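Local structure of aspartokinase (Synechocystis, 3L76) at residues 302-306 / 476-480; 354-360 / 396-402; 272-278 / 346-352; 305-309 / 446-450. The protein probably catalyses the ATP-dependent phosphorylation of aspartate to 4-phosphoaspartate, the first step toward lysine and threonine, and binds both amino acids at its ACT domains. One frame throughout, in Å; residues are numbered along the deposited sequence.

Contact 1 of 4, residues 302-306 / 476-480. With THR (threonine), chain C; THR (threonine), chain D.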
loop_
_atom_site.group_PDB
_atom_site.type_symbol
_atom_site.label_atom_id
_atom_site.label_comp_id
_atom_site.label_asym_id
_atom_site.label_seq_id
_atom_site.Cartn_x
_atom_site.Cartn_y
_atom_site.Cartn_z
ATOM N N ILE A 302 21.999 -3.053 45.579
ATOM C CA ILE A 302 21.172 -3.105 46.773
ATOM C C ILE A 302 19.978 -4.024 46.501
ATOM O O ILE A 302 19.159 -3.769 45.607
ATOM C CB ILE A 302 20.700 -1.710 47.235
ATOM C CG1 ILE A 302 21.897 -0.777 47.411
ATOM C CG2 ILE A 302 19.883 -1.817 48.544
ATOM C CD1 ILE A 302 21.516 0.605 47.884
ATOM N N ILE A 303 19.901 -5.107 47.262
ATOM C CA ILE A 303 18.852 -6.097 47.073
ATOM C C ILE A 303 18.054 -6.341 48.362
ATOM O O ILE A 303 18.598 -6.707 49.406
ATOM C CB ILE A 303 19.443 -7.428 46.547
ATOM C CG1 ILE A 303 20.344 -7.169 45.334
ATOM C CG2 ILE A 303 18.338 -8.440 46.229
ATOM C CD1 ILE A 303 20.903 -8.430 44.699
ATOM N N GLN A 304 16.759 -6.105 48.294
ATOM C CA GLN A 304 15.886 -6.454 49.394
ATOM C C GLN A 304 14.618 -7.109 48.876
ATOM O O GLN A 304 13.761 -6.448 48.285
ATOM C CB GLN A 304 15.543 -5.226 50.219
ATOM C CG GLN A 304 14.628 -5.537 51.405
ATOM C CD GLN A 304 14.174 -4.284 52.116
ATOM O OE1 GLN A 304 14.992 -3.493 52.629
ATOM N NE2 GLN A 304 12.865 -4.078 52.141
ATOM N N SER A 305 14.502 -8.414 49.102
ATOM C CA SER A 305 13.336 -9.167 48.648
ATOM C C SER A 305 12.183 -9.022 49.643
ATOM O O SER A 305 12.144 -8.073 50.429
ATOM C CB SER A 305 13.696 -10.635 48.396
ATOM O OG SER A 305 12.573 -11.392 47.967
ATOM N N ILE A 306 11.241 -9.953 49.586
ATOM C CA ILE A 306 10.045 -9.889 50.414
ATOM C C ILE A 306 10.344 -10.118 51.908
ATOM O O ILE A 306 11.283 -10.843 52.263
ATOM C CB ILE A 306 8.976 -10.885 49.904
ATOM C CG1 ILE A 306 7.640 -10.618 50.591
ATOM C CG2 ILE A 306 9.420 -12.323 50.105
ATOM C CD1 ILE A 306 6.533 -11.487 50.118
ATOM N N ILE A 476 12.315 -9.032 39.210
ATOM C CA ILE A 476 12.656 -10.240 39.947
ATOM C C ILE A 476 13.699 -9.895 40.999
ATOM O O ILE A 476 14.738 -9.313 40.680
ATOM C CB ILE A 476 13.228 -11.322 39.050
ATOM C CG1 ILE A 476 12.350 -11.505 37.815
ATOM C CG2 ILE A 476 13.397 -12.637 39.844
ATOM C CD1 ILE A 476 12.899 -12.487 36.822
ATOM N N ILE A 477 13.402 -10.239 42.248
ATOM C CA ILE A 477 14.309 -9.979 43.360
ATOM C C ILE A 477 14.527 -11.229 44.193
ATOM O O ILE A 477 13.587 -11.911 44.601
ATOM C CB ILE A 477 13.777 -8.891 44.266
ATOM C CG1 ILE A 477 13.257 -7.713 43.429
ATOM C CG2 ILE A 477 14.851 -8.449 45.208
ATOM C CD1 ILE A 477 12.688 -6.562 44.264
ATOM N N GLN A 478 15.790 -11.541 44.423
ATOM C CA GLN A 478 16.146 -12.714 45.194
ATOM C C GLN A 478 17.370 -12.369 46.026
ATOM O O GLN A 478 18.361 -11.850 45.504
ATOM C CB GLN A 478 16.405 -13.912 44.273
ATOM C CG GLN A 478 16.917 -15.146 44.989
ATOM C CD GLN A 478 17.281 -16.255 44.029
ATOM O OE1 GLN A 478 16.448 -16.714 43.250
ATOM N NE2 GLN A 478 18.532 -16.700 44.085
ATOM N N SER A 479 17.292 -12.627 47.330
ATOM C CA SER A 479 18.358 -12.206 48.233
ATOM C C SER A 479 18.951 -13.365 49.037
ATOM O O SER A 479 19.583 -14.263 48.478
ATOM C CB SER A 479 17.875 -11.076 49.142
ATOM O OG SER A 479 18.965 -10.471 49.800
ATOM N N GLN A 480 18.740 -13.365 50.345
ATOM C CA GLN A 480 19.423 -14.343 51.197
ATOM C C GLN A 480 18.775 -15.727 51.218
ATOM O O GLN A 480 17.644 -15.920 50.764
ATOM C CB GLN A 480 19.564 -13.793 52.618
ATOM C CG GLN A 480 20.327 -12.447 52.673
ATOM C CD GLN A 480 21.598 -12.507 51.839
ATOM O OE1 GLN A 480 22.587 -13.124 52.233
ATOM N NE2 GLN A 480 21.570 -11.880 50.673
HETATM N N THR C . 11.065 -1.615 55.624
HETATM C CA THR C . 12.364 -1.040 55.995
HETATM C C THR C . 12.445 0.448 55.668
HETATM O O THR C . 11.501 1.016 55.092
HETATM C CB THR C . 13.539 -1.792 55.341
HETATM O OG1 THR C . 13.445 -1.696 53.910
HETATM C CG2 THR C . 13.493 -3.262 55.738
HETATM O OXT THR C . 13.441 1.099 56.006
HETATM N N THR D . 19.461 -20.971 43.362
HETATM C CA THR D . 18.277 -21.197 42.536
HETATM C C THR D . 18.687 -21.319 41.078
HETATM O O THR D . 19.853 -21.059 40.729
HETATM C CB THR D . 17.248 -20.065 42.662
HETATM O OG1 THR D . 17.846 -18.828 42.240
HETATM C CG2 THR D . 16.740 -19.948 44.112
HETATM O OXT THR D . 17.849 -21.686 40.242
HETATM O O HOH W 1 14.687 -13.539 48.388
#

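Contact 2 of 4, residues 354-360 / 396-402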
loop_
_atom_site.group_PDB
_atom_site.type_symbol
_atom_site.label_atom_id
_atom_site.label_comp_id
_atom_site.label_asym_id
_atom_site.label_seq_id
_atom_site.Cartn_x
_atom_site.Cartn_y
_atom_site.Cartn_z
ATOM N N GLY A 354 33.698 -14.072 47.758
ATOM C CA GLY A 354 34.070 -14.736 46.511
ATOM C C GLY A 354 32.976 -14.778 45.472
ATOM O O GLY A 354 32.639 -15.834 44.962
ATOM N N ILE A 355 32.406 -13.622 45.182
ATOM C CA ILE A 355 31.284 -13.528 44.274
ATOM C C ILE A 355 31.655 -12.748 43.007
ATOM O O ILE A 355 32.668 -12.039 42.958
ATOM C CB ILE A 355 30.109 -12.803 44.939
ATOM C CG1 ILE A 355 30.562 -11.428 45.442
ATOM C CG2 ILE A 355 29.557 -13.644 46.055
ATOM C CD1 ILE A 355 29.442 -10.546 45.953
ATOM N N ALA A 356 30.819 -12.885 41.987
ATOM C CA ALA A 356 30.908 -12.048 40.804
ATOM C C ALA A 356 29.502 -11.616 40.464
ATOM O O ALA A 356 28.526 -12.289 40.820
ATOM C CB ALA A 356 31.543 -12.799 39.635
ATOM N N LYS A 357 29.395 -10.476 39.799
ATOM C CA LYS A 357 28.121 -10.046 39.246
ATOM C C LYS A 357 28.105 -10.249 37.731
ATOM O O LYS A 357 29.018 -9.807 37.022
ATOM C CB LYS A 357 27.860 -8.587 39.586
ATOM C CG LYS A 357 26.528 -8.110 39.065
ATOM C CD LYS A 357 26.309 -6.616 39.307
ATOM C CE LYS A 357 27.425 -5.778 38.693
ATOM N NZ LYS A 357 27.037 -4.353 38.683
ATOM N N ILE A 358 27.097 -10.956 37.237
ATOM C CA ILE A 358 26.905 -11.066 35.794
ATOM C C ILE A 358 25.552 -10.496 35.429
ATOM O O ILE A 358 24.634 -10.483 36.247
ATOM C CB ILE A 358 27.015 -12.505 35.273
ATOM C CG1 ILE A 358 25.962 -13.384 35.937
ATOM C CG2 ILE A 358 28.398 -13.054 35.531
ATOM C CD1 ILE A 358 26.111 -14.836 35.586
ATOM N N ALA A 359 25.432 -10.011 34.200
ATOM C CA ALA A 359 24.162 -9.454 33.741
ATOM C C ALA A 359 23.948 -9.651 32.259
ATOM O O ALA A 359 24.904 -9.797 31.476
ATOM C CB ALA A 359 24.097 -7.991 34.073
ATOM N N ILE A 360 22.682 -9.654 31.875
ATOM C CA ILE A 360 22.326 -9.460 30.478
ATOM C C ILE A 360 21.651 -8.109 30.408
ATOM O O ILE A 360 20.918 -7.715 31.315
ATOM C CB ILE A 360 21.416 -10.568 29.952
ATOM C CG1 ILE A 360 20.090 -10.593 30.739
ATOM C CG2 ILE A 360 22.148 -11.905 30.012
ATOM C CD1 ILE A 360 19.112 -11.647 30.239
ATOM N N VAL A 396 18.932 -7.615 33.781
ATOM C CA VAL A 396 18.812 -8.560 34.889
ATOM C C VAL A 396 20.207 -8.952 35.411
ATOM O O VAL A 396 21.051 -9.459 34.668
ATOM C CB VAL A 396 17.878 -9.771 34.578
ATOM C CG1 VAL A 396 17.830 -10.050 33.111
ATOM C CG2 VAL A 396 18.295 -11.008 35.372
ATOM N N SER A 397 20.450 -8.650 36.687
ATOM C CA SER A 397 21.730 -8.947 37.336
ATOM C C SER A 397 21.627 -10.155 38.260
ATOM O O SER A 397 20.611 -10.360 38.926
ATOM C CB SER A 397 22.267 -7.746 38.108
ATOM O OG SER A 397 22.323 -6.572 37.311
ATOM N N CYS A 398 22.680 -10.963 38.259
ATOM C CA CYS A 398 22.758 -12.151 39.089
ATOM C C CYS A 398 24.070 -12.155 39.857
ATOM O O CYS A 398 25.112 -11.750 39.337
ATOM C CB CYS A 398 22.672 -13.415 38.239
ATOM S SG CYS A 398 21.042 -13.808 37.613
ATOM N N VAL A 399 24.026 -12.600 41.106
ATOM C CA VAL A 399 25.269 -12.762 41.842
ATOM C C VAL A 399 25.574 -14.237 41.858
ATOM O O VAL A 399 24.679 -15.049 42.090
ATOM C CB VAL A 399 25.187 -12.181 43.263
ATOM C CG1 VAL A 399 26.483 -12.402 43.998
ATOM C CG2 VAL A 399 24.864 -10.705 43.196
ATOM N N ILE A 400 26.820 -14.587 41.557
ATOM C CA ILE A 400 27.220 -15.995 41.492
ATOM C C ILE A 400 28.567 -16.244 42.170
ATOM O O ILE A 400 29.343 -15.322 42.434
ATOM C CB ILE A 400 27.331 -16.510 40.035
ATOM C CG1 ILE A 400 28.301 -15.646 39.238
ATOM C CG2 ILE A 400 25.971 -16.540 39.335
ATOM C CD1 ILE A 400 28.852 -16.358 38.031
ATOM N N ASP A 401 28.846 -17.503 42.458
ATOM C CA ASP A 401 30.169 -17.852 42.924
ATOM C C ASP A 401 31.201 -17.446 41.873
ATOM O O ASP A 401 31.119 -17.864 40.712
ATOM C CB ASP A 401 30.275 -19.352 43.180
ATOM C CG ASP A 401 31.494 -19.725 44.028
ATOM O OD1 ASP A 401 32.632 -19.338 43.678
ATOM O OD2 ASP A 401 31.308 -20.431 45.041
ATOM N N GLN A 402 32.182 -16.651 42.295
ATOM C CA GLN A 402 33.262 -16.204 41.420
ATOM C C GLN A 402 33.853 -17.336 40.589
ATOM O O GLN A 402 34.241 -17.135 39.443
ATOM C CB GLN A 402 34.374 -15.540 42.232
ATOM C CG GLN A 402 35.702 -15.421 41.490
ATOM C CD GLN A 402 35.565 -14.703 40.162
ATOM O OE1 GLN A 402 34.642 -13.911 39.963
ATOM N NE2 GLN A 402 36.479 -14.981 39.242
HETATM O O HOH W 2 23.892 -3.894 38.291
#

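Contact 3 of 4, residues 272-278 / 346-352. With SO4 (sulfate ion), chain G.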
loop_
_atom_site.group_PDB
_atom_site.type_symbol
_atom_site.label_atom_id
_atom_site.label_comp_id
_atom_site.label_asym_id
_atom_site.label_seq_id
_atom_site.Cartn_x
_atom_site.Cartn_y
_atom_site.Cartn_z
ATOM N N LYS A 272 29.883 -8.933 49.136
ATOM C CA LYS A 272 28.578 -8.738 49.756
ATOM C C LYS A 272 28.653 -8.450 51.266
ATOM O O LYS A 272 29.361 -9.129 52.030
ATOM C CB LYS A 272 27.676 -9.956 49.497
ATOM C CG LYS A 272 26.263 -9.823 50.064
ATOM C CD LYS A 272 25.555 -11.160 50.146
ATOM C CE LYS A 272 26.144 -12.036 51.232
ATOM N NZ LYS A 272 25.387 -13.314 51.433
ATOM N N VAL A 273 27.923 -7.420 51.676
ATOM C CA VAL A 273 27.543 -7.257 53.058
ATOM C C VAL A 273 26.022 -7.401 53.167
ATOM O O VAL A 273 25.278 -6.786 52.419
ATOM C CB VAL A 273 27.952 -5.885 53.618
ATOM C CG1 VAL A 273 27.575 -5.804 55.064
ATOM C CG2 VAL A 273 29.452 -5.643 53.446
ATOM N N ALA A 274 25.557 -8.222 54.098
ATOM C CA ALA A 274 24.126 -8.323 54.347
ATOM C C ALA A 274 23.821 -8.109 55.832
ATOM O O ALA A 274 24.529 -8.618 56.710
ATOM C CB ALA A 274 23.590 -9.685 53.864
ATOM N N LEU A 275 22.789 -7.315 56.097
ATOM C CA LEU A 275 22.188 -7.215 57.419
ATOM C C LEU A 275 20.949 -8.094 57.464
ATOM O O LEU A 275 19.985 -7.838 56.756
ATOM C CB LEU A 275 21.780 -5.779 57.709
ATOM C CG LEU A 275 22.528 -5.128 58.868
ATOM C CD1 LEU A 275 21.922 -3.774 59.169
ATOM C CD2 LEU A 275 22.498 -6.032 60.106
ATOM N N LEU A 276 20.986 -9.130 58.294
ATOM C CA LEU A 276 19.897 -10.096 58.389
ATOM C C LEU A 276 18.909 -9.756 59.500
ATOM O O LEU A 276 19.296 -9.239 60.550
ATOM C CB LEU A 276 20.474 -11.481 58.671
ATOM C CG LEU A 276 21.520 -12.012 57.704
ATOM C CD1 LEU A 276 22.105 -13.293 58.250
ATOM C CD2 LEU A 276 20.913 -12.219 56.315
ATOM N N ARG A 277 17.639 -10.065 59.259
ATOM C CA ARG A 277 16.597 -10.009 60.284
ATOM C C ARG A 277 16.523 -8.660 60.985
ATOM O O ARG A 277 16.503 -8.579 62.216
ATOM C CB ARG A 277 16.797 -11.118 61.318
ATOM C CG ARG A 277 15.541 -11.447 62.102
ATOM C CD ARG A 277 15.682 -12.771 62.804
ATOM N NE ARG A 277 14.415 -13.236 63.349
ATOM C CZ ARG A 277 14.312 -14.216 64.235
ATOM N NH1 ARG A 277 15.399 -14.830 64.687
ATOM N NH2 ARG A 277 13.125 -14.581 64.671
ATOM N N VAL A 278 16.497 -7.605 60.193
ATOM C CA VAL A 278 16.352 -6.258 60.707
ATOM C C VAL A 278 14.838 -5.987 60.787
ATOM O O VAL A 278 14.052 -6.686 60.151
ATOM C CB VAL A 278 17.109 -5.265 59.768
ATOM C CG1 VAL A 278 16.189 -4.737 58.691
ATOM C CG2 VAL A 278 17.716 -4.133 60.543
ATOM N N GLU A 346 18.672 -10.519 66.134
ATOM C CA GLU A 346 18.302 -9.264 65.494
ATOM C C GLU A 346 19.478 -8.602 64.801
ATOM O O GLU A 346 20.554 -8.482 65.376
ATOM C CB GLU A 346 17.748 -8.285 66.526
ATOM C CG GLU A 346 16.570 -8.815 67.272
ATOM C CD GLU A 346 16.021 -7.826 68.278
ATOM O OE1 GLU A 346 15.333 -8.281 69.210
ATOM O OE2 GLU A 346 16.276 -6.609 68.148
ATOM N N ALA A 347 19.261 -8.157 63.569
ATOM C CA ALA A 347 20.247 -7.354 62.862
ATOM C C ALA A 347 21.675 -7.907 62.982
ATOM O O ALA A 347 22.521 -7.313 63.638
ATOM C CB ALA A 347 20.188 -5.932 63.370
ATOM N N GLU A 348 21.927 -9.042 62.342
ATOM C CA GLU A 348 23.214 -9.730 62.377
ATOM C C GLU A 348 23.881 -9.533 61.021
ATOM O O GLU A 348 23.203 -9.509 59.994
ATOM C CB GLU A 348 22.986 -11.214 62.684
ATOM C CG GLU A 348 24.070 -12.172 62.212
ATOM C CD GLU A 348 23.571 -13.610 62.119
ATOM O OE1 GLU A 348 24.404 -14.506 61.854
ATOM O OE2 GLU A 348 22.350 -13.836 62.304
ATOM N N ILE A 349 25.199 -9.381 61.013
ATOM C CA ILE A 349 25.915 -9.063 59.788
ATOM C C ILE A 349 26.655 -10.278 59.219
ATOM O O ILE A 349 27.275 -11.040 59.967
ATOM C CB ILE A 349 26.873 -7.875 60.008
ATOM C CG1 ILE A 349 26.088 -6.650 60.479
ATOM C CG2 ILE A 349 27.653 -7.552 58.742
ATOM C CD1 ILE A 349 25.693 -6.712 61.954
ATOM N N ILE A 350 26.561 -10.466 57.896
ATOM C CA ILE A 350 27.349 -11.483 57.209
ATOM C C ILE A 350 28.030 -10.848 56.016
ATOM O O ILE A 350 27.679 -9.743 55.597
ATOM C CB ILE A 350 26.527 -12.703 56.772
ATOM C CG1 ILE A 350 25.631 -12.339 55.577
ATOM C CG2 ILE A 350 25.763 -13.281 57.963
ATOM C CD1 ILE A 350 24.502 -13.314 55.317
ATOM N N VAL A 351 28.997 -11.563 55.463
ATOM C CA VAL A 351 29.902 -10.982 54.502
ATOM C C VAL A 351 30.294 -12.112 53.562
ATOM O O VAL A 351 30.412 -13.251 53.995
ATOM C CB VAL A 351 31.104 -10.362 55.270
ATOM C CG1 VAL A 351 32.236 -11.363 55.413
ATOM C CG2 VAL A 351 31.554 -9.117 54.621
ATOM N N GLU A 352 30.443 -11.819 52.273
ATOM C CA GLU A 352 30.764 -12.866 51.302
ATOM C C GLU A 352 31.721 -12.332 50.240
ATOM O O GLU A 352 31.375 -11.435 49.475
ATOM C CB GLU A 352 29.481 -13.404 50.670
ATOM C CG GLU A 352 29.659 -14.669 49.830
ATOM C CD GLU A 352 28.430 -15.007 49.033
ATOM O OE1 GLU A 352 27.443 -14.236 49.080
ATOM O OE2 GLU A 352 28.458 -16.041 48.347
HETATM S S SO4 G . 10.740 -12.171 62.961
HETATM O O1 SO4 G . 10.642 -12.913 61.741
HETATM O O2 SO4 G . 11.662 -11.058 63.008
HETATM O O3 SO4 G . 9.417 -11.620 63.156
HETATM O O4 SO4 G . 11.247 -13.074 63.949
#

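Contact 4 of 4, residues 305-309 / 446-450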
loop_
_atom_site.group_PDB
_atom_site.type_symbol
_atom_site.label_atom_id
_atom_site.label_comp_id
_atom_site.label_asym_id
_atom_site.label_seq_id
_atom_site.Cartn_x
_atom_site.Cartn_y
_atom_site.Cartn_z
ATOM N N SER A 305 14.502 -8.414 49.102
ATOM C CA SER A 305 13.336 -9.167 48.648
ATOM C C SER A 305 12.183 -9.022 49.643
ATOM O O SER A 305 12.144 -8.073 50.429
ATOM C CB SER A 305 13.696 -10.635 48.396
ATOM O OG SER A 305 12.573 -11.392 47.967
ATOM N N ILE A 306 11.241 -9.953 49.586
ATOM C CA ILE A 306 10.045 -9.889 50.414
ATOM C C ILE A 306 10.344 -10.118 51.908
ATOM O O ILE A 306 11.283 -10.843 52.263
ATOM C CB ILE A 306 8.976 -10.885 49.904
ATOM C CG1 ILE A 306 7.640 -10.618 50.591
ATOM C CG2 ILE A 306 9.420 -12.323 50.105
ATOM C CD1 ILE A 306 6.533 -11.487 50.118
ATOM N N HIS A 307 9.546 -9.490 52.768
ATOM C CA HIS A 307 9.697 -9.631 54.221
ATOM C C HIS A 307 9.586 -11.088 54.662
ATOM O O HIS A 307 8.993 -11.926 53.978
ATOM C CB HIS A 307 8.631 -8.817 54.946
ATOM C CG HIS A 307 7.256 -9.379 54.783
ATOM N ND1 HIS A 307 6.680 -10.216 55.710
ATOM C CD2 HIS A 307 6.366 -9.268 53.770
ATOM C CE1 HIS A 307 5.479 -10.571 55.289
ATOM N NE2 HIS A 307 5.270 -10.019 54.110
ATOM N N ASP A 308 10.196 -11.386 55.796
ATOM C CA ASP A 308 10.038 -12.670 56.445
ATOM C C ASP A 308 9.502 -12.382 57.852
ATOM O O ASP A 308 10.230 -11.854 58.700
ATOM C CB ASP A 308 11.369 -13.427 56.482
ATOM C CG ASP A 308 11.275 -14.752 57.235
ATOM O OD1 ASP A 308 10.232 -15.023 57.877
ATOM O OD2 ASP A 308 12.250 -15.527 57.187
ATOM N N GLY A 309 8.228 -12.709 58.075
ATOM C CA GLY A 309 7.524 -12.313 59.282
ATOM C C GLY A 309 7.532 -10.802 59.430
ATOM O O GLY A 309 7.222 -10.076 58.484
ATOM N N GLN A 446 2.665 -7.795 43.140
ATOM C CA GLN A 446 3.787 -8.555 43.672
ATOM C C GLN A 446 3.395 -10.010 43.856
ATOM O O GLN A 446 2.321 -10.315 44.355
ATOM C CB GLN A 446 4.245 -7.965 44.993
ATOM C CG GLN A 446 5.312 -8.772 45.703
ATOM C CD GLN A 446 5.472 -8.339 47.147
ATOM O OE1 GLN A 446 6.485 -7.769 47.526
ATOM N NE2 GLN A 446 4.453 -8.590 47.953
ATOM N N ILE A 447 4.257 -10.911 43.422
ATOM C CA ILE A 447 4.040 -12.325 43.659
ATOM C C ILE A 447 5.334 -12.935 44.167
ATOM O O ILE A 447 6.371 -12.840 43.520
ATOM C CB ILE A 447 3.598 -13.076 42.391
ATOM C CG1 ILE A 447 2.357 -12.430 41.789
ATOM C CG2 ILE A 447 3.331 -14.548 42.712
ATOM C CD1 ILE A 447 1.849 -13.152 40.575
ATOM N N ALA A 448 5.272 -13.559 45.332
ATOM C CA ALA A 448 6.449 -14.169 45.903
ATOM C C ALA A 448 6.260 -15.652 46.008
ATOM O O ALA A 448 5.190 -16.145 46.358
ATOM C CB ALA A 448 6.771 -13.583 47.262
ATOM N N ILE A 449 7.320 -16.370 45.697
ATOM C CA ILE A 449 7.302 -17.785 45.910
ATOM C C ILE A 449 8.280 -18.152 47.040
ATOM O O ILE A 449 9.495 -18.075 46.897
ATOM C CB ILE A 449 7.408 -18.561 44.558
ATOM C CG1 ILE A 449 8.327 -19.748 44.665
ATOM C CG2 ILE A 449 7.757 -17.632 43.387
ATOM C CD1 ILE A 449 7.706 -20.897 45.426
ATOM N N ARG A 450 7.711 -18.494 48.194
ATOM C CA ARG A 450 8.481 -18.808 49.399
ATOM C C ARG A 450 9.215 -20.145 49.276
ATOM O O ARG A 450 8.652 -21.128 48.803
ATOM C CB ARG A 450 7.564 -18.871 50.629
ATOM C CG ARG A 450 6.788 -17.600 50.996
ATOM C CD ARG A 450 7.626 -16.622 51.768
ATOM N NE ARG A 450 6.832 -15.511 52.274
ATOM C CZ ARG A 450 7.361 -14.432 52.846
ATOM N NH1 ARG A 450 8.675 -14.333 52.969
ATOM N NH2 ARG A 450 6.586 -13.450 53.287
#

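Contact 1 of 4, residues 302-306 / 476-480
This is a buried, side-chain-mediated contact between the first and third ACT domains, in which Ile303 and Ser305 meet Ile477 and Ser479. The two isoleucines slide past each other in opposite directions, their CG2 methyls 3.6 Å apart (Ile303 CG2 to Ile477 CG2). In Ile303, CG2 stands anti to the backbone N while CG1 is beside it (chi1 -50°), an arrangement that also brings this methyl to 3.5 Å from Gln478 O. Between the two serines a water bridges the segments: it accepts from Ser479 N at 3.0 Å and makes a weak bond with Ser305 OG. Both segments come from the second, edge strand of an ACT domain's βαββαβ fold and pair with its third strand, Ile303 with Ala315 and Ile477 with Ala494. The glutamines next to the contact residues point away from the interface, and each reaches a bound threonine with its chain extended beyond CG. Gln304 OE1 accepts from the threonine OG1 at 2.7 Å, with a weak return bond from NE2, which also donates to Ile558 O and Glu559 O. Putting a leucine at Gln304 would probably leave the threonine hydroxyl without its acceptor and those two carbonyls without this donor. Gln478 treats the second threonine alike: OE1 accepts from OG1 at 2.7 Å and NE2 donates to the same OG1 at 2.9 Å, while Glu387 O takes another bond from NE2.

Contact 2 of 4, residues 354-360 / 396-402
Ile358 and Cys398 exchange two backbone hydrogen bonds, Cys398 N to Ile358 O at 2.8 Å and Ile358 N to Cys398 O at 3.0 Å, the first with an N-H...O angle of 167°. Ala356 with Ile400 and Ile360 with Val396 form further hydrogen-bonded pairs, and the backbone N of Gln402 closes the end on Gly354 O. Beyond the backbone, a water accepts from Lys357 NZ and donates to Ser397 OG at 3.3 Å; the lysine also has salt bridges to Asp300 and Glu565. The strands run antiparallel, their directions 148° apart, as the adjacent first and third strands of an ACT domain's βαββαβ fold, and strand 263-267 pairs with the other edge of 354-360. On the face carrying Ile358 and Ile400, these side chains cross at about a right angle with their CD1 methyls 4.0 Å apart. Ile358 holds CG1 between the backbone N and the carbonyl carbon (chi1 60°), which brings CG1 to 4.0 Å from Cys398 CB. Ile360 and Val396 lie side by side, pointing the same way, and helices 371-381 and 405-415 cover this face. On the face carrying Lys357 and Val399, Val399 CG1 reaches Ile355 CB at 3.8 Å where the strand begins.

Contact 3 of 4, residues 272-278 / 346-352
Leu276 and Ile350 cross at about a right angle on one face of this antiparallel pair, Leu276 CD1 lying 3.7 Å from Ile350 CG2, with Ala274 CB alongside, 3.8 Å from Ile350 CG1. Further along, Lys272 runs obliquely across Glu352; its chain bends at chi3 (71°) and brings NZ to Glu352 OE1 at 3.3 Å, a salt bridge whose hydrogen bond is weak, while the stronger polar partner of NZ is Gln480 OE1. The opposite face carries Val273, Leu275 and Val351, against helix 323-333; Leu275 CD2 also reaches the bulge residue Ala347 (CB at 4.0 Å). The strands are the first and last of the first ACT domain, and a G1 beta bulge, Ala347 and Glu348 both facing Leu276, offsets their register. A sulfate, probably from the crystallisation liquor, sits at the guanidinium edge of extended Arg277, with NH2 and, more weakly, NE directed at O4; a methionine in its place would probably cost the sulfate these two donors, leaving the bonds from Ser311 and Asn310. The buried Lys272 ammonium is likely to stay charged between two acceptors, whereas the closeness of Glu352 OE2 to Glu387 OE1 may favour a proton on one of these carboxylates.

Contact 4 of 4, residues 305-309 / 446-450
Ile306 and His307, in the loop that links two strands of the first ACT domain, pack against Ala448 and Arg450 on strand 437-453 of the third, so the contact joins two ACT domains through a loop and the face of a sheet. The tight part centres on Ile306. Its CG1 is anti to the backbone N (chi1 -169°), which carries CD1 toward the strand to meet Ala448 CB at 3.6 Å. The same methyl sits 3.7 Å above one face of the Arg450 guanidinium, offset toward the rim, and Ile306 CG2 approaches NH1 at 3.6 Å, the two side chains crossing at about a right angle. Arg450 bends at chi2 and spends its end on one carbonyl: NH1 donates to His307 O at 2.6 Å and NH2 to the same oxygen at 2.9 Å, with the oxygen lying in the guanidinium plane. This end-on, two-nitrogen grip probably fixes the rotation of the guanidinium, and NH1 has a further salt bridge to Asp492. The imidazole of His307 stands nearly perpendicular to the guanidinium, the planes 86° apart, and NH2 lies 3.6 Å above one ring face, offset toward its rim. Beyond this point the contact loosens toward solvent. Asp308 is partly exposed and contributes little; its OD1 stays 5.2 Å from Arg450 NH1, so any attraction acts at a distance. Gly309 is exposed, yet it closes the loop on itself: His307 ND1 donates to Gly309 O at 2.8 Å, along a lone pair of that oxygen.

Contacts 1 and 4 share Ser305 and Ile306, their centres about 9 Å apart, so strand 302-303 and the loop that follows it meet two different strands of the third ACT domain. Contacts 2 and 3 divide strand 348-361 between the second and first ACT domains and touch where Ile355 CD1 lies 3.6 Å from Lys272 N. Contact 1 meets contact 3 through Gln480 OE1 and Lys272 NZ, 2.9 Å apart in a probable hydrogen bond. Effector sites lie close by: contact 1 supplies a glutamine to each of two threonine pockets, the side chain of Val278 in contact 3 is about 4 Å from a threonine, and that of Val396 in contact 2 is about 5 Å from a lysine.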